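Local coordinates for structural protein ORF131 (Acidianus two-tailed virus, PDB 3FAJ) that is a structural protein of the virion that probably also binds DNA, at residues G29-G34 with A66-T71; E73-I78 with A120-P125. All coordinates share one frame; numbering follows the deposited sequence.

Contact 1: G29-G34 with A66-T71; sequences GDYAGG and AGDERT
Tyr31 meets Ala66 and Asp68 along one rim of its ring. The apolar part of this meeting is the methyl of Ala66, which lies in the plane of the ring at its edge, with CB 3.8 Å from Tyr31 CE2. Tyr31 is turned to this side because CG stands beside its own backbone N, anti to the carbonyl carbon (chi1 -51°). The next residue, Ala32, is buried, and its CB rests on Thr71, 4.0 Å from Thr71 CG2. Thr71 OG1 is also 4.0 Å from Ala32 CB; it is hydrogen-bonded to Asn131 of helix 125-132.

The polar contact differs. Asp68 OD2 comes to the same ring edge, 3.4 Å from Tyr31 CD2, and the carboxylate and ring planes are 51° apart. OD2 lies near the ring plane at its C-H edge, which probably favours the negative charge there. Within segment 29-34, Gly29 O lies over the centre of one Tyr31 ring face, 3.5 Å above the plane.

Asp30 caps its helix: OD1 accepts from Gly33 N at 3.0 Å, and the donor comes from above the carboxylate plane. Gly67, with positive phi, closes helix 51-66 in a Schellman motif. Asp68 takes the next N-cap position without a side-chain capping bond. The contact joins the capped start of helix 31-43 to the short connection, with its Schellman motif, between helices 51-66 and 69-86, at one end of a mainly helical fold.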
ATOM      1  N   GLY A  29      -1.213   3.411  15.815  1.00 30.12           N
ATOM      2  CA  GLY A  29       0.145   3.301  15.309  1.00 27.75           C
ATOM      3  C   GLY A  29       0.332   2.124  14.369  1.00 25.73           C
ATOM      4  O   GLY A  29       1.454   1.832  13.951  1.00 25.99           O
ATOM      5  N   ASP A  30      -0.765   1.447  14.024  1.00 24.49           N
ATOM      6  CA  ASP A  30      -0.671   0.279  13.146  1.00 23.97           C
ATOM      7  C   ASP A  30      -0.754   0.722  11.690  1.00 23.83           C
ATOM      8  O   ASP A  30      -1.769   0.527  11.010  1.00 23.96           O
ATOM      9  CB  ASP A  30      -1.753  -0.763  13.482  1.00 24.16           C
ATOM     10  CG  ASP A  30      -1.537  -2.098  12.769  1.00 25.46           C
ATOM     11  OD1 ASP A  30      -0.569  -2.221  11.998  1.00 24.75           O
ATOM     12  OD2 ASP A  30      -2.344  -3.033  13.023  1.00 28.60           O
ATOM     13  N   TYR A  31       0.338   1.320  11.215  1.00 22.75           N
ATOM     14  CA  TYR A  31       0.373   1.887   9.869  1.00 22.50           C
ATOM     15  C   TYR A  31       0.346   0.802   8.805  1.00 22.65           C
ATOM     16  O   TYR A  31      -0.233   1.006   7.738  1.00 23.35           O
ATOM     17  CB  TYR A  31       1.585   2.823   9.698  1.00 22.77           C
ATOM     18  CG  TYR A  31       1.673   3.834  10.810  1.00 23.33           C
ATOM     19  CD1 TYR A  31       0.568   4.626  11.167  1.00 23.49           C
ATOM     20  CD2 TYR A  31       2.855   3.986  11.538  1.00 22.83           C
ATOM     21  CE1 TYR A  31       0.639   5.543  12.225  1.00 23.84           C
ATOM     22  CE2 TYR A  31       2.927   4.909  12.587  1.00 21.71           C
ATOM     23  CZ  TYR A  31       1.825   5.683  12.912  1.00 23.22           C
ATOM     24  OH  TYR A  31       1.908   6.579  13.962  1.00 24.60           O
ATOM     25  N   ALA A  32       0.989  -0.336   9.097  1.00 23.12           N
ATOM     26  CA  ALA A  32       0.927  -1.488   8.212  1.00 23.22           C
ATOM     27  C   ALA A  32      -0.535  -1.911   7.981  1.00 24.04           C
ATOM     28  O   ALA A  32      -0.961  -2.097   6.829  1.00 22.89           O
ATOM     29  CB  ALA A  32       1.772  -2.651   8.790  1.00 24.40           C
ATOM     30  N   GLY A  33      -1.300  -2.054   9.066  1.00 24.36           N
ATOM     31  CA  GLY A  33      -2.734  -2.403   8.970  1.00 24.54           C
ATOM     32  C   GLY A  33      -3.516  -1.358   8.188  1.00 25.49           C
ATOM     33  O   GLY A  33      -4.400  -1.704   7.368  1.00 25.34           O
ATOM     34  N   GLY A  34      -3.191  -0.079   8.424  1.00 24.11           N
ATOM     35  CA  GLY A  34      -3.859   1.025   7.721  1.00 24.63           C
ATOM     36  C   GLY A  34      -3.557   0.955   6.224  1.00 24.17           C
ATOM     37  O   GLY A  34      -4.442   1.186   5.393  1.00 25.18           O
ATOM     38  N   ALA A  66       7.800   6.907  12.812  1.00 24.91           N
ATOM     39  CA  ALA A  66       7.784   5.939  13.917  1.00 25.10           C
ATOM     40  C   ALA A  66       9.010   4.999  13.947  1.00 25.11           C
ATOM     41  O   ALA A  66       9.270   4.332  14.960  1.00 26.03           O
ATOM     42  CB  ALA A  66       6.502   5.132  13.861  1.00 25.13           C
ATOM     43  N   GLY A  67       9.777   4.975  12.861  1.00 24.44           N
ATOM     44  CA  GLY A  67      10.891   4.032  12.743  1.00 24.16           C
ATOM     45  C   GLY A  67      10.519   2.612  12.370  1.00 24.27           C
ATOM     46  O   GLY A  67      11.305   1.677  12.618  1.00 24.16           O
ATOM     47  N   ASP A  68       9.323   2.439  11.788  1.00 22.88           N
ATOM     48  CA  ASP A  68       8.876   1.140  11.246  1.00 23.69           C
ATOM     49  C   ASP A  68       9.477   1.008   9.842  1.00 23.81           C
ATOM     50  O   ASP A  68       8.783   1.195   8.826  1.00 23.61           O
ATOM     51  CB  ASP A  68       7.342   1.071  11.132  1.00 23.64           C
ATOM     52  CG  ASP A  68       6.616   1.367  12.446  1.00 25.77           C
ATOM     53  OD1 ASP A  68       7.029   0.830  13.503  1.00 26.96           O
ATOM     54  OD2 ASP A  68       5.598   2.105  12.413  1.00 25.11           O
ATOM     55  N   GLU A  69      10.782   0.742   9.796  1.00 24.15           N
ATOM     56  CA  GLU A  69      11.558   0.900   8.563  1.00 24.15           C
ATOM     57  C   GLU A  69      11.098  -0.082   7.488  1.00 23.63           C
ATOM     58  O   GLU A  69      10.999   0.286   6.320  1.00 24.22           O
ATOM     59  CB  GLU A  69      13.061   0.706   8.844  1.00 24.82           C
ATOM     60  CG  GLU A  69      13.951   0.967   7.625  1.00 25.81           C
ATOM     61  CD  GLU A  69      15.436   0.916   7.917  1.00 26.40           C
ATOM     62  OE1 GLU A  69      15.842   0.877   9.115  1.00 29.70           O
ATOM     63  OE2 GLU A  69      16.214   0.960   6.939  1.00 28.40           O
ATOM     64  N   ARG A  70      10.843  -1.332   7.872  1.00 23.47           N
ATOM     65  CA  ARG A  70      10.464  -2.367   6.898  0.50 23.50           C
ATOM     66  C   ARG A  70       9.071  -2.094   6.330  1.00 23.31           C
ATOM     67  O   ARG A  70       8.813  -2.309   5.126  1.00 23.83           O
ATOM     68  CB  ARG A  70      10.541  -3.762   7.527  0.50 23.41           C
ATOM     69  CG  ARG A  70      11.938  -4.149   7.995  0.50 24.61           C
ATOM     70  CD  ARG A  70      11.974  -5.619   8.391  0.50 26.16           C
ATOM     71  NE  ARG A  70      13.286  -6.065   8.870  0.50 29.82           N
ATOM     72  CZ  ARG A  70      14.336  -6.310   8.090  0.50 29.95           C
ATOM     73  NH1 ARG A  70      14.250  -6.117   6.775  0.50 29.93           N
ATOM     74  NH2 ARG A  70      15.478  -6.738   8.627  0.50 28.16           N
ATOM     75  N   THR A  71       8.182  -1.596   7.194  1.00 23.31           N
ATOM     76  CA  THR A  71       6.836  -1.194   6.795  1.00 23.46           C
ATOM     77  C   THR A  71       6.892  -0.041   5.780  1.00 23.75           C
ATOM     78  O   THR A  71       6.218  -0.077   4.730  1.00 23.59           O
ATOM     79  CB  THR A  71       5.997  -0.782   8.053  1.00 23.31           C
ATOM     80  OG1 THR A  71       5.735  -1.961   8.837  1.00 22.80           O
ATOM     81  CG2 THR A  71       4.660  -0.134   7.634  1.00 23.73           C
TER

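Contact 2: E73-I78 with A120-P125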
ATOM      1  N   GLU A  73       9.357   0.614   3.820  1.00 23.06           N
ATOM      2  CA  GLU A  73       9.905   0.107   2.552  1.00 23.52           C
ATOM      3  C   GLU A  73       8.891  -0.727   1.772  1.00 23.70           C
ATOM      4  O   GLU A  73       8.816  -0.614   0.535  1.00 23.80           O
ATOM      5  CB  GLU A  73      11.188  -0.669   2.812  1.00 23.14           C
ATOM      6  CG  GLU A  73      12.323   0.270   3.312  1.00 21.75           C
ATOM      7  CD  GLU A  73      13.568  -0.466   3.772  1.00 21.95           C
ATOM      8  OE1 GLU A  73      13.488  -1.677   4.078  1.00 24.64           O
ATOM      9  OE2 GLU A  73      14.634   0.186   3.834  1.00 21.29           O
ATOM     10  N   ALA A  74       8.084  -1.528   2.476  1.00 23.58           N
ATOM     11  CA  ALA A  74       7.071  -2.324   1.778  1.00 23.97           C
ATOM     12  C   ALA A  74       6.037  -1.436   1.092  1.00 24.78           C
ATOM     13  O   ALA A  74       5.679  -1.683  -0.076  1.00 24.25           O
ATOM     14  CB  ALA A  74       6.401  -3.367   2.728  1.00 23.80           C
ATOM     15  N   ILE A  75       5.586  -0.397   1.803  1.00 24.37           N
ATOM     16  CA  ILE A  75       4.610   0.554   1.223  1.00 24.10           C
ATOM     17  C   ILE A  75       5.258   1.265   0.029  1.00 24.40           C
ATOM     18  O   ILE A  75       4.639   1.397  -1.023  1.00 24.37           O
ATOM     19  CB  ILE A  75       4.063   1.547   2.263  1.00 24.85           C
ATOM     20  CG1 ILE A  75       3.339   0.799   3.404  1.00 25.00           C
ATOM     21  CG2 ILE A  75       3.146   2.571   1.549  1.00 23.04           C
ATOM     22  CD1 ILE A  75       3.122   1.683   4.651  1.00 24.21           C
ATOM     23  N   HIS A  76       6.525   1.672   0.175  1.00 23.68           N
ATOM     24  CA  HIS A  76       7.224   2.345  -0.912  1.00 24.70           C
ATOM     25  C   HIS A  76       7.239   1.467  -2.174  1.00 24.08           C
ATOM     26  O   HIS A  76       7.004   1.964  -3.287  1.00 25.31           O
ATOM     27  CB  HIS A  76       8.643   2.715  -0.470  1.00 24.51           C
ATOM     28  CG  HIS A  76       9.350   3.625  -1.416  1.00 26.29           C
ATOM     29  ND1 HIS A  76      10.154   3.164  -2.440  1.00 27.20           N
ATOM     30  CD2 HIS A  76       9.387   4.978  -1.486  1.00 27.85           C
ATOM     31  CE1 HIS A  76      10.655   4.194  -3.102  1.00 27.50           C
ATOM     32  NE2 HIS A  76      10.211   5.307  -2.541  1.00 29.33           N
ATOM     33  N   ALA A  77       7.507   0.171  -2.001  1.00 24.50           N
ATOM     34  CA  ALA A  77       7.572  -0.761  -3.147  1.00 24.75           C
ATOM     35  C   ALA A  77       6.219  -0.830  -3.848  1.00 24.65           C
ATOM     36  O   ALA A  77       6.162  -0.808  -5.088  1.00 24.54           O
ATOM     37  CB  ALA A  77       8.046  -2.174  -2.702  1.00 24.14           C
ATOM     38  N   ILE A  78       5.143  -0.890  -3.070  1.00 24.53           N
ATOM     39  CA  ILE A  78       3.788  -0.960  -3.628  1.00 24.64           C
ATOM     40  C   ILE A  78       3.425   0.338  -4.369  1.00 24.70           C
ATOM     41  O   ILE A  78       2.876   0.292  -5.472  1.00 24.55           O
ATOM     42  CB  ILE A  78       2.749  -1.312  -2.552  1.00 25.20           C
ATOM     43  CG1 ILE A  78       2.992  -2.765  -2.080  1.00 25.47           C
ATOM     44  CG2 ILE A  78       1.316  -1.157  -3.109  1.00 25.22           C
ATOM     45  CD1 ILE A  78       2.229  -3.117  -0.764  1.00 27.33           C
ATOM     46  N   ALA A 120       1.111  -9.124   1.932  1.00 24.62           N
ATOM     47  CA  ALA A 120       1.109 -10.152   2.987  1.00 24.67           C
ATOM     48  C   ALA A 120       2.016  -9.745   4.149  1.00 24.36           C
ATOM     49  O   ALA A 120       1.711 -10.021   5.310  1.00 25.62           O
ATOM     50  CB  ALA A 120       1.569 -11.461   2.429  1.00 24.64           C
ATOM     51  N   PHE A 121       3.148  -9.143   3.823  1.00 24.23           N
ATOM     52  CA  PHE A 121       4.099  -8.695   4.844  1.00 23.77           C
ATOM     53  C   PHE A 121       3.449  -7.634   5.719  1.00 23.54           C
ATOM     54  O   PHE A 121       3.543  -7.678   6.946  1.00 23.45           O
ATOM     55  CB  PHE A 121       5.373  -8.156   4.185  1.00 24.82           C
ATOM     56  CG  PHE A 121       6.366  -7.595   5.159  1.00 24.41           C
ATOM     57  CD1 PHE A 121       7.104  -8.448   5.980  1.00 24.46           C
ATOM     58  CD2 PHE A 121       6.579  -6.223   5.245  1.00 26.67           C
ATOM     59  CE1 PHE A 121       8.042  -7.932   6.883  1.00 24.68           C
ATOM     60  CE2 PHE A 121       7.505  -5.692   6.159  1.00 27.11           C
ATOM     61  CZ  PHE A 121       8.246  -6.565   6.959  1.00 25.32           C
ATOM     62  N   LEU A 122       2.768  -6.692   5.094  1.00 22.49           N
ATOM     63  CA  LEU A 122       2.120  -5.623   5.838  1.00 23.29           C
ATOM     64  C   LEU A 122       0.967  -6.154   6.678  1.00 23.34           C
ATOM     65  O   LEU A 122       0.728  -5.672   7.787  1.00 24.67           O
ATOM     66  CB  LEU A 122       1.624  -4.544   4.888  1.00 22.85           C
ATOM     67  CG  LEU A 122       2.771  -3.735   4.224  1.00 23.23           C
ATOM     68  CD1 LEU A 122       2.175  -2.976   3.089  1.00 25.21           C
ATOM     69  CD2 LEU A 122       3.479  -2.762   5.183  1.00 25.00           C
ATOM     70  N   ALA A 123       0.283  -7.167   6.157  1.00 23.49           N
ATOM     71  CA  ALA A 123      -0.853  -7.768   6.835  1.00 23.29           C
ATOM     72  C   ALA A 123      -0.429  -8.698   7.980  1.00 23.52           C
ATOM     73  O   ALA A 123      -1.227  -9.003   8.873  1.00 24.19           O
ATOM     74  CB  ALA A 123      -1.720  -8.513   5.804  1.00 23.46           C
ATOM     75  N   SER A 124       0.826  -9.158   7.957  1.00 23.15           N
ATOM     76  CA  SER A 124       1.281 -10.220   8.859  1.00 23.38           C
ATOM     77  C   SER A 124       1.257  -9.766  10.317  1.00 22.98           C
ATOM     78  O   SER A 124       1.545  -8.603  10.586  1.00 23.31           O
ATOM     79  CB  SER A 124       2.701 -10.688   8.502  1.00 24.64           C
ATOM     80  OG  SER A 124       3.662  -9.714   8.870  1.00 23.54           O
ATOM     81  N   PRO A 125       0.894 -10.680  11.242  1.00 22.95           N
ATOM     82  CA  PRO A 125       0.913 -10.360  12.678  1.00 23.08           C
ATOM     83  C   PRO A 125       2.208  -9.713  13.137  1.00 23.44           C
ATOM     84  O   PRO A 125       2.169  -8.692  13.845  1.00 24.20           O
ATOM     85  CB  PRO A 125       0.724 -11.729  13.341  1.00 23.37           C
ATOM     86  CG  PRO A 125      -0.088 -12.480  12.386  1.00 22.94           C
ATOM     87  CD  PRO A 125       0.394 -12.047  11.008  1.00 22.60           C
TER
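Ala74 points its methyl at helix 113-123 and touches two residues there. Its CB lies 3.8 Å from Phe121 CD2, an oblique approach to the ring, and 3.9 Å from Leu122 CD2. Phe121 reaches it with CG anti to the backbone N (chi1 176°), and its ring also packs on Arg70, one turn earlier in helix 69-86.

Ile75 comes next and meets the Leu122 side chain at about a right angle. Its CG1 is 4.0 Å from Leu122 CD1 and as close to CD2, so both branches of the leucine fork rest on it. Beyond Ile75 lie helices 31-43 and 51-66, through Ala35 and Leu56.

Ile78, one helical turn after Ala74, closes the row. Its CD1 meets Leu122 CD1 tip to tip at 3.9 Å. With Thr71, these three residues form the four-residue hole into which the Leu122 knob fits.

Behind this leucine the helix ends. Phe121 O accepts from Ser124 N and from Ser124 OG, the latter at 2.8 Å, both from the same face of the carbonyl plane. Ser124 also N-caps helix 125-132. This is knobs-into-holes-like packing of the end of helix 113-123 on the early turns of helix 69-86, inside a mainly helical fold.

Both contacts use helix 69-86, contact 1 at its start and contact 2 a turn further on. Their centres are 9 Å apart and they touch directly: Thr71 CG2 packs on Leu122 CD2 at 3.8 Å, and Ala32 CB lies 3.3 Å from Leu122 O. Contact 1 sits nearer the end of the bundle and is partly buried. It mixes methyls with a carboxylate, a ring edge and helix caps. Contact 2 is closer to the centre of the chain and is buried, with purely apolar contacts across it. Together they bring helices 31-43 and 113-123 against the same helix. Helix 125-132 borders both, through Asn131 and Thr127.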